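Local structure of putative polysaccharide binding proteins (DUF1812) (Bacteroides thetaiotaomicron VPI-5482, 3GF8) at residues V39-F44 with Y77-W82; Y125-N130 with T142-R147; N47-F52 with V98-D103. The protein is a putative outer-membrane lipoprotein of the FimB/Mfa2 family that probably takes part in assembling or anchoring fimbriae. All blocks are in the same frame, centred on the assembly; numbering follows the deposited sequence.

Contact 1: V39-F44 with Y77-W82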
loop_
_atom_site.group_PDB
_atom_site.type_symbol
_atom_site.label_atom_id
_atom_site.label_comp_id
_atom_site.label_asym_id
_atom_site.label_seq_id
_atom_site.Cartn_x
_atom_site.Cartn_y
_atom_site.Cartn_z
ATOM N N VAL A 39 2.317 12.629 -9.701
ATOM C CA VAL A 39 1.486 11.746 -10.507
ATOM C C VAL A 39 2.253 11.493 -11.792
ATOM O O VAL A 39 2.956 12.388 -12.283
ATOM C CB VAL A 39 0.106 12.350 -10.752
ATOM C CG1 VAL A 39 -0.687 12.412 -9.454
ATOM C CG2 VAL A 39 0.218 13.808 -11.356
ATOM N N GLU A 40 2.148 10.274 -12.326
ATOM C CA GLU A 40 2.712 9.987 -13.613
ATOM C C GLU A 40 1.673 9.225 -14.417
ATOM O O GLU A 40 1.317 8.078 -14.092
ATOM C CB GLU A 40 4.013 9.229 -13.464
ATOM C CG GLU A 40 4.759 8.940 -14.805
ATOM C CD GLU A 40 6.191 8.406 -14.574
ATOM O OE1 GLU A 40 6.379 7.229 -14.143
ATOM O OE2 GLU A 40 7.130 9.185 -14.792
ATOM N N LEU A 41 1.163 9.900 -15.444
ATOM C CA LEU A 41 0.080 9.374 -16.290
ATOM C C LEU A 41 0.698 8.591 -17.452
ATOM O O LEU A 41 1.595 9.084 -18.121
ATOM C CB LEU A 41 -0.775 10.522 -16.851
ATOM C CG LEU A 41 -2.084 10.144 -17.567
ATOM C CD1 LEU A 41 -3.155 9.770 -16.581
ATOM C CD2 LEU A 41 -2.566 11.272 -18.486
ATOM N N TYR A 42 0.199 7.387 -17.682
ATOM C CA TYR A 42 0.619 6.569 -18.810
ATOM C C TYR A 42 -0.530 6.579 -19.841
ATOM O O TYR A 42 -1.688 6.350 -19.473
ATOM C CB TYR A 42 0.951 5.147 -18.292
ATOM C CG TYR A 42 2.262 5.113 -17.533
ATOM C CD1 TYR A 42 2.356 5.606 -16.244
ATOM C CD2 TYR A 42 3.434 4.648 -18.141
ATOM C CE1 TYR A 42 3.588 5.631 -15.562
ATOM C CE2 TYR A 42 4.649 4.638 -17.460
ATOM C CZ TYR A 42 4.720 5.141 -16.176
ATOM O OH TYR A 42 5.923 5.136 -15.510
ATOM N N VAL A 43 -0.211 6.835 -21.109
ATOM C CA VAL A 43 -1.207 6.908 -22.183
ATOM C C VAL A 43 -0.937 5.860 -23.256
ATOM O O VAL A 43 0.167 5.742 -23.769
ATOM C CB VAL A 43 -1.255 8.292 -22.819
ATOM C CG1 VAL A 43 -2.307 8.329 -23.968
ATOM C CG2 VAL A 43 -1.571 9.348 -21.773
ATOM N N PHE A 44 -1.959 5.075 -23.558
ATOM C CA PHE A 44 -1.892 4.009 -24.526
ATOM C C PHE A 44 -2.993 4.275 -25.561
ATOM O O PHE A 44 -3.997 4.905 -25.258
ATOM C CB PHE A 44 -2.133 2.667 -23.831
ATOM C CG PHE A 44 -1.083 2.307 -22.819
ATOM C CD1 PHE A 44 -1.184 2.744 -21.513
ATOM C CD2 PHE A 44 0.015 1.531 -23.179
ATOM C CE1 PHE A 44 -0.195 2.415 -20.576
ATOM C CE2 PHE A 44 0.990 1.199 -22.252
ATOM C CZ PHE A 44 0.886 1.645 -20.953
ATOM N N TYR A 77 -8.144 6.169 -26.298
ATOM C CA TYR A 77 -6.953 5.876 -25.510
ATOM C C TYR A 77 -7.334 5.130 -24.236
ATOM O O TYR A 77 -8.488 5.149 -23.830
ATOM C CB TYR A 77 -6.262 7.185 -25.106
ATOM C CG TYR A 77 -5.961 8.078 -26.269
ATOM C CD1 TYR A 77 -4.811 7.900 -27.039
ATOM C CD2 TYR A 77 -6.835 9.091 -26.624
ATOM C CE1 TYR A 77 -4.548 8.731 -28.127
ATOM C CE2 TYR A 77 -6.576 9.922 -27.674
ATOM C CZ TYR A 77 -5.452 9.736 -28.437
ATOM O OH TYR A 77 -5.225 10.582 -29.482
ATOM N N GLN A 78 -6.357 4.485 -23.616
ATOM C CA GLN A 78 -6.477 4.119 -22.213
ATOM C C GLN A 78 -5.456 4.877 -21.399
ATOM O O GLN A 78 -4.329 5.057 -21.844
ATOM C CB GLN A 78 -6.304 2.644 -22.020
ATOM C CG GLN A 78 -7.353 1.854 -22.738
ATOM C CD GLN A 78 -7.270 0.393 -22.431
ATOM O OE1 GLN A 78 -6.303 -0.272 -22.786
ATOM N NE2 GLN A 78 -8.303 -0.128 -21.775
ATOM N N PHE A 79 -5.877 5.382 -20.237
ATOM C CA PHE A 79 -4.975 6.046 -19.311
ATOM C C PHE A 79 -4.941 5.239 -18.038
ATOM O O PHE A 79 -5.943 4.617 -17.641
ATOM C CB PHE A 79 -5.429 7.460 -18.872
ATOM C CG PHE A 79 -5.564 8.513 -19.977
ATOM C CD1 PHE A 79 -5.160 8.300 -21.285
ATOM C CD2 PHE A 79 -6.093 9.774 -19.639
ATOM C CE1 PHE A 79 -5.327 9.312 -22.255
ATOM C CE2 PHE A 79 -6.259 10.770 -20.568
ATOM C CZ PHE A 79 -5.863 10.552 -21.896
HETATM N N MSE A 80 -3.784 5.282 -17.386
HETATM C CA MSE A 80 -3.639 4.826 -16.019
HETATM C C MSE A 80 -2.522 5.655 -15.410
HETATM O O MSE A 80 -1.923 6.456 -16.105
HETATM C CB MSE A 80 -3.424 3.288 -15.922
HETATM C CG MSE A 80 -2.253 2.680 -16.656
HETATM SE SE MSE A 80 -0.598 2.882 -15.734
HETATM C CE MSE A 80 -0.948 1.920 -14.051
ATOM N N ALA A 81 -2.276 5.512 -14.109
ATOM C CA ALA A 81 -1.200 6.260 -13.502
ATOM C C ALA A 81 -0.553 5.523 -12.334
ATOM O O ALA A 81 -1.126 4.589 -11.798
ATOM C CB ALA A 81 -1.680 7.622 -13.062
ATOM N N TRP A 82 0.683 5.928 -12.011
ATOM C CA TRP A 82 1.309 5.632 -10.726
ATOM C C TRP A 82 1.615 6.982 -10.104
ATOM O O TRP A 82 2.083 7.909 -10.776
ATOM C CB TRP A 82 2.608 4.860 -10.897
ATOM C CG TRP A 82 2.455 3.433 -11.253
ATOM C CD1 TRP A 82 2.773 2.846 -12.453
ATOM C CD2 TRP A 82 1.966 2.379 -10.405
ATOM N NE1 TRP A 82 2.502 1.495 -12.398
ATOM C CE2 TRP A 82 2.013 1.184 -11.156
ATOM C CE3 TRP A 82 1.505 2.331 -9.079
ATOM C CZ2 TRP A 82 1.605 -0.041 -10.634
ATOM C CZ3 TRP A 82 1.105 1.122 -8.558
ATOM C CH2 TRP A 82 1.162 -0.053 -9.323
#

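Contact 2: Y125-N130 with T142-R147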
loop_
_atom_site.group_PDB
_atom_site.type_symbol
_atom_site.label_atom_id
_atom_site.label_comp_id
_atom_site.label_asym_id
_atom_site.label_seq_id
_atom_site.Cartn_x
_atom_site.Cartn_y
_atom_site.Cartn_z
ATOM N N TYR A 125 -1.905 3.709 -6.962
ATOM C CA TYR A 125 -2.199 3.145 -8.278
ATOM C C TYR A 125 -3.397 3.869 -8.872
ATOM O O TYR A 125 -4.397 4.103 -8.196
ATOM C CB TYR A 125 -2.480 1.650 -8.149
ATOM C CG TYR A 125 -3.028 1.053 -9.408
ATOM C CD1 TYR A 125 -2.190 0.777 -10.487
ATOM C CD2 TYR A 125 -4.388 0.763 -9.534
ATOM C CE1 TYR A 125 -2.692 0.230 -11.663
ATOM C CE2 TYR A 125 -4.901 0.208 -10.701
ATOM C CZ TYR A 125 -4.055 -0.040 -11.774
ATOM O OH TYR A 125 -4.557 -0.562 -12.933
ATOM N N GLY A 126 -3.276 4.261 -10.138
ATOM C CA GLY A 126 -4.326 4.987 -10.827
ATOM C C GLY A 126 -4.971 4.021 -11.762
ATOM O O GLY A 126 -4.318 3.546 -12.688
ATOM N N GLU A 127 -6.253 3.738 -11.538
ATOM C CA GLU A 127 -6.941 2.703 -12.309
ATOM C C GLU A 127 -7.075 3.086 -13.792
ATOM O O GLU A 127 -7.081 4.295 -14.154
ATOM C CB GLU A 127 -8.324 2.417 -11.721
ATOM C CG GLU A 127 -8.335 2.307 -10.199
ATOM C CD GLU A 127 -9.679 1.864 -9.674
ATOM O OE1 GLU A 127 -10.016 0.690 -9.872
ATOM O OE2 GLU A 127 -10.385 2.674 -9.046
ATOM N N VAL A 128 -7.141 2.050 -14.635
ATOM C CA VAL A 128 -7.194 2.200 -16.095
ATOM C C VAL A 128 -8.558 2.755 -16.517
ATOM O O VAL A 128 -9.571 2.269 -16.055
ATOM C CB VAL A 128 -6.975 0.847 -16.817
ATOM C CG1 VAL A 128 -7.202 0.975 -18.341
ATOM C CG2 VAL A 128 -5.624 0.303 -16.530
ATOM N N ILE A 129 -8.574 3.774 -17.370
ATOM C CA ILE A 129 -9.819 4.301 -17.927
ATOM C C ILE A 129 -9.767 4.343 -19.462
ATOM O O ILE A 129 -8.690 4.484 -20.073
ATOM C CB ILE A 129 -10.113 5.703 -17.375
ATOM C CG1 ILE A 129 -8.954 6.663 -17.685
ATOM C CG2 ILE A 129 -10.354 5.647 -15.850
ATOM C CD1 ILE A 129 -9.329 8.129 -17.541
ATOM N N ASN A 130 -10.928 4.206 -20.093
ATOM C CA ASN A 130 -11.028 4.381 -21.543
ATOM C C ASN A 130 -11.354 5.811 -21.816
ATOM O O ASN A 130 -12.207 6.356 -21.179
ATOM C CB ASN A 130 -12.108 3.482 -22.121
ATOM C CG ASN A 130 -11.758 2.033 -21.965
ATOM O OD1 ASN A 130 -10.746 1.576 -22.501
ATOM N ND2 ASN A 130 -12.570 1.296 -21.198
ATOM N N THR A 142 -11.096 11.608 -15.188
ATOM C CA THR A 142 -10.715 11.426 -13.786
ATOM C C THR A 142 -9.961 10.116 -13.544
ATOM O O THR A 142 -10.466 9.013 -13.857
ATOM C CB THR A 142 -11.954 11.408 -12.864
ATOM O OG1 THR A 142 -12.760 12.561 -13.111
ATOM C CG2 THR A 142 -11.529 11.375 -11.391
ATOM N N ILE A 143 -8.784 10.225 -12.950
ATOM C CA ILE A 143 -8.055 9.043 -12.478
ATOM C C ILE A 143 -8.362 8.780 -11.001
ATOM O O ILE A 143 -8.281 9.662 -10.162
ATOM C CB ILE A 143 -6.546 9.142 -12.708
ATOM C CG1 ILE A 143 -6.258 9.155 -14.221
ATOM C CG2 ILE A 143 -5.844 7.907 -12.118
ATOM C CD1 ILE A 143 -6.467 7.715 -14.894
ATOM N N ASN A 144 -8.763 7.547 -10.715
ATOM C CA ASN A 144 -9.036 7.128 -9.355
ATOM C C ASN A 144 -7.838 6.397 -8.717
ATOM O O ASN A 144 -7.371 5.403 -9.255
ATOM C CB ASN A 144 -10.258 6.229 -9.304
ATOM C CG ASN A 144 -10.654 5.918 -7.907
ATOM O OD1 ASN A 144 -10.884 6.815 -7.114
ATOM N ND2 ASN A 144 -10.666 4.642 -7.569
ATOM N N LEU A 145 -7.396 6.901 -7.564
ATOM C CA LEU A 145 -6.160 6.437 -6.917
ATOM C C LEU A 145 -6.439 5.535 -5.736
ATOM O O LEU A 145 -7.295 5.850 -4.875
ATOM C CB LEU A 145 -5.315 7.621 -6.420
ATOM C CG LEU A 145 -4.742 8.475 -7.532
ATOM C CD1 LEU A 145 -3.981 9.726 -6.956
ATOM C CD2 LEU A 145 -3.887 7.595 -8.409
ATOM N N ILE A 146 -5.674 4.448 -5.691
ATOM C CA ILE A 146 -5.752 3.433 -4.648
ATOM C C ILE A 146 -4.393 3.310 -3.967
ATOM O O ILE A 146 -3.367 3.093 -4.640
ATOM C CB ILE A 146 -6.127 2.077 -5.292
ATOM C CG1 ILE A 146 -7.547 2.160 -5.894
ATOM C CG2 ILE A 146 -6.026 0.921 -4.275
ATOM C CD1 ILE A 146 -7.928 0.951 -6.594
ATOM N N ARG A 147 -4.380 3.397 -2.639
ATOM C CA ARG A 147 -3.135 3.373 -1.913
ATOM C C ARG A 147 -2.641 1.971 -1.804
ATOM O O ARG A 147 -3.390 1.072 -1.412
ATOM C CB ARG A 147 -3.257 4.005 -0.529
ATOM C CG ARG A 147 -1.921 4.139 0.142
ATOM C CD ARG A 147 -1.930 5.113 1.324
ATOM N NE ARG A 147 -0.813 4.825 2.219
ATOM C CZ ARG A 147 -0.545 5.495 3.326
ATOM N NH1 ARG A 147 -1.321 6.488 3.731
ATOM N NH2 ARG A 147 0.505 5.165 4.047
HETATM O O HOH W 1 -8.998 5.683 -12.773
#

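Contact 3: N47-F52 with V98-D103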
loop_
_atom_site.group_PDB
_atom_site.type_symbol
_atom_site.label_atom_id
_atom_site.label_comp_id
_atom_site.label_asym_id
_atom_site.label_seq_id
_atom_site.Cartn_x
_atom_site.Cartn_y
_atom_site.Cartn_z
ATOM N N ASN A 47 -5.117 0.512 -29.975
ATOM C CA ASN A 47 -4.488 -0.806 -29.983
ATOM C C ASN A 47 -3.825 -1.265 -28.675
ATOM O O ASN A 47 -3.319 -2.395 -28.623
ATOM C CB ASN A 47 -3.434 -0.851 -31.096
ATOM C CG ASN A 47 -3.972 -0.360 -32.431
ATOM O OD1 ASN A 47 -5.166 -0.515 -32.735
ATOM N ND2 ASN A 47 -3.097 0.242 -33.232
ATOM N N GLY A 48 -3.797 -0.428 -27.632
ATOM C CA GLY A 48 -3.112 -0.785 -26.373
ATOM C C GLY A 48 -1.595 -0.563 -26.370
ATOM O O GLY A 48 -0.905 -0.936 -25.414
ATOM N N LYS A 49 -1.090 0.055 -27.432
ATOM C CA LYS A 49 0.316 0.430 -27.556
ATOM C C LYS A 49 0.589 1.751 -26.837
ATOM O O LYS A 49 -0.158 2.701 -26.939
ATOM C CB LYS A 49 0.729 0.590 -29.022
ATOM C CG LYS A 49 0.531 -0.650 -29.893
ATOM C CD LYS A 49 1.609 -1.681 -29.663
ATOM C CE LYS A 49 1.469 -2.834 -30.631
ATOM N NZ LYS A 49 2.663 -3.696 -30.504
ATOM N N TYR A 50 1.698 1.772 -26.134
ATOM C CA TYR A 50 2.150 2.916 -25.389
ATOM C C TYR A 50 2.399 4.094 -26.288
ATOM O O TYR A 50 3.001 3.956 -27.340
ATOM C CB TYR A 50 3.465 2.540 -24.723
ATOM C CG TYR A 50 4.123 3.579 -23.897
ATOM C CD1 TYR A 50 3.559 4.000 -22.715
ATOM C CD2 TYR A 50 5.374 4.099 -24.260
ATOM C CE1 TYR A 50 4.209 4.920 -21.917
ATOM C CE2 TYR A 50 6.020 5.010 -23.475
ATOM C CZ TYR A 50 5.429 5.413 -22.290
ATOM O OH TYR A 50 6.058 6.308 -21.466
ATOM N N LEU A 51 1.957 5.252 -25.834
ATOM C CA LEU A 51 2.196 6.506 -26.538
ATOM C C LEU A 51 3.203 7.363 -25.782
ATOM O O LEU A 51 4.184 7.819 -26.358
ATOM C CB LEU A 51 0.876 7.252 -26.722
ATOM C CG LEU A 51 -0.047 6.568 -27.750
ATOM C CD1 LEU A 51 -1.469 7.190 -27.819
ATOM C CD2 LEU A 51 0.602 6.673 -29.085
ATOM N N PHE A 52 2.949 7.579 -24.492
ATOM C CA PHE A 52 3.858 8.369 -23.670
ATOM C C PHE A 52 3.445 8.346 -22.223
ATOM O O PHE A 52 2.332 7.902 -21.887
ATOM C CB PHE A 52 3.921 9.832 -24.134
ATOM C CG PHE A 52 2.606 10.557 -24.092
ATOM C CD1 PHE A 52 2.185 11.211 -22.942
ATOM C CD2 PHE A 52 1.812 10.650 -25.232
ATOM C CE1 PHE A 52 0.984 11.918 -22.922
ATOM C CE2 PHE A 52 0.613 11.357 -25.210
ATOM C CZ PHE A 52 0.196 11.980 -24.057
ATOM N N VAL A 98 5.560 0.410 -29.518
ATOM C CA VAL A 98 6.066 -0.964 -29.443
ATOM C C VAL A 98 5.500 -1.631 -28.177
ATOM O O VAL A 98 4.811 -2.650 -28.274
ATOM C CB VAL A 98 7.608 -1.004 -29.541
ATOM C CG1 VAL A 98 8.136 -2.436 -29.364
ATOM C CG2 VAL A 98 8.085 -0.424 -30.925
ATOM N N SER A 99 5.700 -1.020 -27.014
ATOM C CA SER A 99 5.233 -1.616 -25.756
ATOM C C SER A 99 3.714 -1.543 -25.565
ATOM O O SER A 99 3.051 -0.725 -26.155
ATOM C CB SER A 99 5.930 -0.929 -24.570
ATOM O OG SER A 99 7.336 -0.842 -24.802
ATOM N N THR A 100 3.170 -2.412 -24.711
ATOM C CA THR A 100 1.757 -2.391 -24.342
ATOM C C THR A 100 1.637 -2.435 -22.813
ATOM O O THR A 100 2.663 -2.583 -22.121
ATOM C CB THR A 100 1.048 -3.596 -24.926
ATOM O OG1 THR A 100 1.553 -4.777 -24.300
ATOM C CG2 THR A 100 1.294 -3.686 -26.441
ATOM N N LEU A 101 0.402 -2.307 -22.304
ATOM C CA LEU A 101 0.118 -2.271 -20.860
ATOM C C LEU A 101 0.781 -3.385 -20.076
ATOM O O LEU A 101 1.327 -3.135 -19.025
ATOM C CB LEU A 101 -1.396 -2.346 -20.571
ATOM C CG LEU A 101 -2.174 -1.034 -20.420
ATOM C CD1 LEU A 101 -3.651 -1.355 -20.351
ATOM C CD2 LEU A 101 -1.740 -0.245 -19.185
ATOM N N THR A 102 0.742 -4.608 -20.594
ATOM C CA THR A 102 1.254 -5.732 -19.824
ATOM C C THR A 102 2.762 -5.624 -19.627
ATOM O O THR A 102 3.304 -6.296 -18.752
ATOM C CB THR A 102 0.872 -7.076 -20.464
ATOM O OG1 THR A 102 1.504 -7.203 -21.752
ATOM C CG2 THR A 102 -0.685 -7.203 -20.634
ATOM N N ASP A 103 3.448 -4.788 -20.421
ATOM C CA ASP A 103 4.881 -4.525 -20.209
ATOM C C ASP A 103 5.193 -3.647 -18.998
ATOM O O ASP A 103 6.362 -3.563 -18.575
ATOM C CB ASP A 103 5.504 -3.826 -21.422
ATOM C CG ASP A 103 5.574 -4.722 -22.650
ATOM O OD1 ASP A 103 5.776 -5.934 -22.491
ATOM O OD2 ASP A 103 5.417 -4.213 -23.780
#

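Contact 1: V39-F44 with Y77-W82
Tyr-42 and Met-80, the latter a selenomethionine, are the central hydrogen-bonded pair where 39-44 runs antiparallel to 77-82. Tyr-42 N reaches Met-80 O at 2.8 Å in a nearly straight bond (172°), and Met-80 N returns a bond to Tyr-42 O. Glu-40 with Trp-82 and Phe-44 with Gln-78 repeat this double grip. Packing is tight on the face carrying Leu-41, Val-43, Phe-79 and Ala-81. There the Phe-79 ring has Leu-41 CD2 over one face, offset toward the rim, while Val-43 lies alongside with both methyls near Phe-79 CD1 and CE1, its CG1 3.6 Å from Phe-79 CE1. Leu-16 and Val-18 of strand 16-21 also pack against Phe-79. On the other face Met-80, in the conformer given of two deposited, lies beside Tyr-42 in an oblique Met-aromatic contact, with SE 3.8 Å from Tyr-42 CB. Bends at chi2 (80°) and chi3 (61°) carry its methyl CE over one face of the Trp-82 indole, again toward the rim. Tyr-42 OH donates to Glu-40 OE1 at 2.5 Å, arriving from above the carboxylate plane, and Lys-53 forms a salt bridge to OE2. A phenylalanine in place of Tyr-42 would probably leave Glu-40 OE1 without its hydroxyl mate and the carboxylate freer to turn. The loose end is at Gln-78, partly exposed, whose amide bonds to Asn-130 instead of reaching across. Such a two-faced antiparallel ladder, flanked by strands 50-57 and 124-133, is consistent with the beta-sandwich architecture of the transthyretin clan.

Contact 2: Y125-N130 with T142-R147
A beta-hairpin formed by strands 124-133 and 139-158 accounts for this contact, with Tyr-125 and Ile-146 as its hydrogen-bonded pair. Tyr-125 N donates to Ile-146 O at 2.8 Å, nearly straight at 171°, and Ile-146 N returns the bond to Tyr-125 O. Two residues on, Glu-127 N bonds to Asn-144 O at 3.0 Å. The strands then diverge, and a water takes over the pairing: it donates to Glu-127 O and accepts from Asn-144 N, standing in for a direct backbone bond. At Gly-126 the packing is close, since Ile-143 CG2 sits 3.5 Å from Gly-126 CA and a beta carbon there would clash with that methyl. With CG anti to the backbone N (chi1 -173°), Asn-144 lays its amide alongside the Glu-127 chain, the carboxylate and amide planes 51° apart. Asn-144 ND2 donates to Glu-127 OE2, although the modelled 2.5 Å is doubtfully short, and Asn-144 OD1 accepts from Lys-21. The Ile-146 side chain crosses that of Glu-127 at about a right angle, its CD1 3.7 Å from Glu-127 CD. Farther along, Ile-143 CD1 crosses to Ile-129 CG1 at 3.9 Å, an apolar link beyond the water. Strand 75-83 pairs with 124-133 through Ala-81 and Phe-79, strand 16-21 pairs with 139-158 through Lys-19 and Lys-21, and the Tyr-125 ring meets Trp-82 edge-to-face while its hydroxyl bonds to His-183 O.

Contact 3: N47-F52 with V98-D103
Beside the turn of the beta-hairpin made by strands 38-44 and 50-57, the loop 98-103 is fastened by Tyr-50 N, which donates to Ser-99 O at 2.8 Å in a nearly straight bond (171°). The same carbonyl oxygen is approached by Lys-49 CA at 3.3 Å, a CA-H...O contact, and by Tyr-50 CB. Next to it, Gly-48 O lies 3.2 Å from Thr-100 CA, again as a CA-H...O contact, with Thr-100 CB close by. Gly-48 takes backbone angles at which a beta carbon would jam against the preceding carbonyl. Lys-49 is bent at chi2 (-77°), which carries its chain obliquely across Thr-100, with Lys-49 CD 3.8 Å from Thr-100 CG2. Its ammonium then reaches back to the loop backbone, NZ meeting Val-98 O at a long 3.3 Å. The loop closes on itself through Asp-103: Thr-100 N donates to Asp-103 OD2 at 3.0 Å from above the carboxylate plane, and Asp-103 N bonds to Thr-100 O. In the other segment, Leu-51 and Phe-52 both face Val-43 in a classic beta bulge, and Phe-52 N stands over the centre of the Tyr-50 ring. Ser-99 OG bonds to Thr-95 N, while Leu-101 packs on Phe-44 and Met-80. Both hydrogen bonds between the segments thus end on loop carbonyls, so the attachment there rests more on the Tyr-50 amide than on matched side chains; a backbone bond between Tyr-50 and Gly-97 extends it, and the lysine adds a weaker polar tie at the partly exposed margin.

How the contacts relate
The three contacts follow one another across neighbouring strands. Strand 50-57 of contact 3 pairs with 38-44 of contact 1, whose partner 75-83 pairs with 124-133 of contact 2, and that in turn with 139-158. Centres of contacts 1 and 2 are about 9 Å apart, those of 1 and 3 about 11 Å, and those of 2 and 3 about 17 Å, where no atoms touch. Along the chain the segments of contacts 1 and 3 alternate, so loop 98-103 returns to the first hairpin after strand 75-83 has joined it, and contact 2 comes later. Contact 1 therefore links the other two on one side of the molecule's centre.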